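PDB 5AWE: putative acetoin utilization protein, acetoin dehydrogenase from Thermus thermophilus, which is of unknown function but combines a pair of CBS domains with an ACT domain, consistent with a regulatory role in sensing small ligands. Local coordinates for residues V161-A170 with V182-V193. Residues are numbered along the deposited sequence; the frame is centred on the assembly and turned at random.
Sequences VPPANIVSIA and VMRVVGEDVEGV
M183, a selenomethionine, leaves its strand with CG anti to the backbone N (chi1 -171°) and is bent at chi3, sending CE toward I169 and V161; its approach to I166 is modelled too close to be trusted. I169 runs alongside M183 and points the same way, CG1 3.8 Å from M183 CG, while V161 CG2 reaches M183 CE at 4.0 Å. With I166 CG1 turned beside its own backbone N (chi1 -59°), V185 CG1 continues this apolar face, lying 4.1 Å from I166 CG1, and helix 153-158 covers it through L154, M157 and A158. An alanine in place of I166 removes CG1 and CD1, which would probably open a gap against V185 CG1 and A158 and leave the M183 end only I169 and V161 within this contact. On the other face, V167 CG2 packs against V186 CG2 at 3.6 Å, the two side chains crossing at about a right angle. Six backbone hydrogen bonds join the strands; V167 N to R184 O is almost straight (177° at the hydrogen). The register slips by one residue at V167, a beta bulge between the pairs I166-V185 and S168-R184. One water donates to both S168 OG and V182 O; L134 O also bonds S168 OG. R184 NH1 hydrogen-bonds G210 O, and NH2 forms a salt bridge with E95 of the second subunit. Past the strands, P163 CB lies 3.6 Å from E188 OE2, and a second water links P163 O to E188 N beside the type II turn G187-V190. This is a bulged antiparallel hairpin in the four-stranded, helix-covered sheet of an ACT domain.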
loop_
_atom_site.group_PDB
_atom_site.type_symbol
_atom_site.label_atom_id
_atom_site.label_comp_id
_atom_site.label_asym_id
_atom_site.label_seq_id
_atom_site.Cartn_x
_atom_site.Cartn_y
_atom_site.Cartn_z
ATOM N N VAL A 161 32.883 -53.996 12.127
ATOM C CA VAL A 161 32.886 -52.736 12.857
ATOM C C VAL A 161 33.441 -52.795 14.292
ATOM O O VAL A 161 34.233 -51.929 14.687
ATOM C CB VAL A 161 31.469 -52.114 12.915
ATOM C CG1 VAL A 161 31.517 -50.778 13.670
ATOM C CG2 VAL A 161 30.932 -51.904 11.507
ATOM N N PRO A 162 33.033 -53.801 15.095
ATOM C CA PRO A 162 33.554 -53.865 16.469
ATOM C C PRO A 162 35.070 -53.732 16.485
ATOM O O PRO A 162 35.741 -54.158 15.550
ATOM C CB PRO A 162 33.078 -55.230 16.976
ATOM C CG PRO A 162 31.861 -55.518 16.168
ATOM C CD PRO A 162 32.167 -54.952 14.792
ATOM N N PRO A 163 35.636 -53.166 17.562
ATOM C CA PRO A 163 34.996 -52.643 18.777
ATOM C C PRO A 163 34.137 -51.383 18.626
ATOM O O PRO A 163 33.545 -50.917 19.614
ATOM C CB PRO A 163 36.175 -52.407 19.720
ATOM C CG PRO A 163 37.297 -52.063 18.809
ATOM C CD PRO A 163 37.077 -52.847 17.528
ATOM N N ALA A 164 34.069 -50.826 17.416
ATOM C CA ALA A 164 33.284 -49.610 17.189
ATOM C C ALA A 164 31.795 -49.927 17.032
ATOM O O ALA A 164 31.415 -51.087 16.855
ATOM C CB ALA A 164 33.795 -48.868 15.951
ATOM N N ASN A 165 30.964 -48.887 17.090
ATOM C CA ASN A 165 29.516 -49.037 17.011
ATOM C C ASN A 165 28.960 -48.492 15.710
ATOM O O ASN A 165 29.501 -47.542 15.144
ATOM C CB ASN A 165 28.831 -48.298 18.165
ATOM C CG ASN A 165 29.175 -48.879 19.514
ATOM O OD1 ASN A 165 28.618 -49.900 19.923
ATOM N ND2 ASN A 165 30.097 -48.227 20.222
ATOM N N ILE A 166 27.866 -49.085 15.248
ATOM C CA ILE A 166 27.090 -48.513 14.157
ATOM C C ILE A 166 25.928 -47.720 14.748
ATOM O O ILE A 166 25.214 -48.208 15.636
ATOM C CB ILE A 166 26.518 -49.611 13.267
ATOM C CG1 ILE A 166 27.658 -50.444 12.693
ATOM C CG2 ILE A 166 25.658 -49.000 12.167
ATOM C CD1 ILE A 166 27.254 -51.869 12.362
ATOM N N VAL A 167 25.741 -46.496 14.260
ATOM C CA VAL A 167 24.644 -45.648 14.733
ATOM C C VAL A 167 23.506 -45.552 13.714
ATOM O O VAL A 167 22.334 -45.409 14.087
ATOM C CB VAL A 167 25.162 -44.232 15.074
ATOM C CG1 VAL A 167 24.009 -43.309 15.422
ATOM C CG2 VAL A 167 26.119 -44.321 16.256
ATOM N N SER A 168 23.848 -45.635 12.428
ATOM C CA SER A 168 22.830 -45.627 11.385
ATOM C C SER A 168 23.341 -46.109 10.040
ATOM O O SER A 168 24.505 -45.915 9.687
ATOM C CB SER A 168 22.235 -44.223 11.219
ATOM O OG SER A 168 23.195 -43.334 10.682
ATOM N N ILE A 169 22.440 -46.737 9.295
ATOM C CA ILE A 169 22.722 -47.207 7.948
ATOM C C ILE A 169 21.635 -46.689 7.021
ATOM O O ILE A 169 20.441 -46.796 7.336
ATOM C CB ILE A 169 22.749 -48.753 7.893
ATOM C CG1 ILE A 169 23.960 -49.271 8.672
ATOM C CG2 ILE A 169 22.815 -49.234 6.454
ATOM C CD1 ILE A 169 23.934 -50.765 8.926
ATOM N N ALA A 170 22.053 -46.115 5.894
ATOM C CA ALA A 170 21.127 -45.752 4.825
ATOM C C ALA A 170 21.545 -46.372 3.491
ATOM O O ALA A 170 22.745 -46.616 3.246
ATOM C CB ALA A 170 21.042 -44.244 4.693
ATOM N N VAL A 182 25.336 -45.983 3.131
ATOM C CA VAL A 182 26.017 -44.921 3.851
ATOM C C VAL A 182 25.870 -45.237 5.331
ATOM O O VAL A 182 24.757 -45.350 5.860
ATOM C CB VAL A 182 25.414 -43.518 3.511
ATOM C CG1 VAL A 182 26.106 -42.429 4.315
ATOM C CG2 VAL A 182 25.590 -43.232 2.026
HETATM N N MSE A 183 27.005 -45.416 5.993
HETATM C CA MSE A 183 27.017 -45.974 7.338
HETATM C C MSE A 183 27.789 -45.022 8.230
HETATM O O MSE A 183 28.861 -44.554 7.862
HETATM C CB MSE A 183 27.691 -47.360 7.327
HETATM C CG MSE A 183 27.581 -48.149 8.636
HETATM SE SE MSE A 183 28.655 -49.627 8.677
HETATM C CE MSE A 183 27.656 -50.696 9.470
ATOM N N ARG A 184 27.237 -44.714 9.396
ATOM C CA ARG A 184 27.955 -43.900 10.357
ATOM C C ARG A 184 28.350 -44.745 11.541
ATOM O O ARG A 184 27.513 -45.403 12.151
ATOM C CB ARG A 184 27.099 -42.705 10.791
ATOM C CG ARG A 184 27.103 -41.604 9.750
ATOM C CD ARG A 184 26.091 -40.521 10.020
ATOM N NE ARG A 184 26.054 -39.578 8.899
ATOM C CZ ARG A 184 26.902 -38.561 8.741
ATOM N NH1 ARG A 184 27.861 -38.344 9.632
ATOM N NH2 ARG A 184 26.789 -37.756 7.694
ATOM N N VAL A 185 29.641 -44.748 11.839
ATOM C CA VAL A 185 30.176 -45.569 12.912
ATOM C C VAL A 185 30.908 -44.672 13.899
ATOM O O VAL A 185 31.473 -43.643 13.514
ATOM C CB VAL A 185 31.148 -46.640 12.365
ATOM C CG1 VAL A 185 30.386 -47.623 11.449
ATOM C CG2 VAL A 185 32.288 -45.964 11.598
ATOM N N VAL A 186 30.878 -45.057 15.172
ATOM C CA VAL A 186 31.477 -44.253 16.229
ATOM C C VAL A 186 32.173 -45.129 17.259
ATOM O O VAL A 186 32.038 -46.358 17.247
ATOM C CB VAL A 186 30.420 -43.416 16.980
ATOM C CG1 VAL A 186 29.723 -42.446 16.022
ATOM C CG2 VAL A 186 29.414 -44.345 17.643
ATOM N N GLY A 187 32.911 -44.478 18.155
ATOM C CA GLY A 187 33.430 -45.159 19.324
ATOM C C GLY A 187 34.819 -45.733 19.138
ATOM O O GLY A 187 35.628 -45.205 18.373
ATOM N N GLU A 188 35.078 -46.831 19.839
ATOM C CA GLU A 188 36.415 -47.381 19.971
ATOM C C GLU A 188 36.996 -47.827 18.643
ATOM O O GLU A 188 36.424 -48.674 17.952
ATOM C CB GLU A 188 36.392 -48.566 20.937
ATOM C CG GLU A 188 37.764 -49.121 21.267
ATOM C CD GLU A 188 37.724 -50.115 22.407
ATOM O OE1 GLU A 188 37.009 -49.852 23.401
ATOM O OE2 GLU A 188 38.405 -51.161 22.306
ATOM N N ASP A 189 38.141 -47.252 18.295
ATOM C CA ASP A 189 38.912 -47.685 17.140
ATOM C C ASP A 189 38.120 -47.568 15.841
ATOM O O ASP A 189 38.282 -48.376 14.927
ATOM C CB ASP A 189 39.393 -49.128 17.341
ATOM C CG ASP A 189 40.423 -49.542 16.308
ATOM O OD1 ASP A 189 41.186 -48.669 15.844
ATOM O OD2 ASP A 189 40.469 -50.739 15.956
ATOM N N VAL A 190 37.268 -46.551 15.761
ATOM C CA VAL A 190 36.502 -46.291 14.546
ATOM C C VAL A 190 37.425 -46.151 13.335
ATOM O O VAL A 190 37.037 -46.454 12.207
ATOM C CB VAL A 190 35.665 -44.999 14.681
ATOM C CG1 VAL A 190 36.588 -43.784 14.841
ATOM C CG2 VAL A 190 34.767 -44.834 13.466
ATOM N N GLU A 191 38.651 -45.697 13.570
ATOM C CA GLU A 191 39.595 -45.483 12.477
ATOM C C GLU A 191 39.957 -46.827 11.860
ATOM O O GLU A 191 40.314 -46.912 10.689
ATOM C CB GLU A 191 40.861 -44.788 12.989
ATOM C CG GLU A 191 40.601 -43.542 13.837
ATOM C CD GLU A 191 40.057 -43.874 15.224
ATOM O OE1 GLU A 191 39.981 -45.076 15.567
ATOM O OE2 GLU A 191 39.705 -42.935 15.973
ATOM N N GLY A 192 39.847 -47.881 12.658
ATOM C CA GLY A 192 40.195 -49.203 12.174
ATOM C C GLY A 192 39.148 -49.823 11.273
ATOM O O GLY A 192 39.423 -50.820 10.604
ATOM N N VAL A 193 37.954 -49.237 11.234
ATOM C CA VAL A 193 36.829 -49.862 10.539
ATOM C C VAL A 193 37.044 -50.065 9.049
ATOM O O VAL A 193 36.816 -51.161 8.546
ATOM C CB VAL A 193 35.523 -49.064 10.698
ATOM C CG1 VAL A 193 34.420 -49.764 9.937
ATOM C CG2 VAL A 193 35.153 -48.932 12.163
HETATM O O HOH W 1 32.745 -48.505 20.359
HETATM O O HOH W 2 23.869 -43.172 7.698
#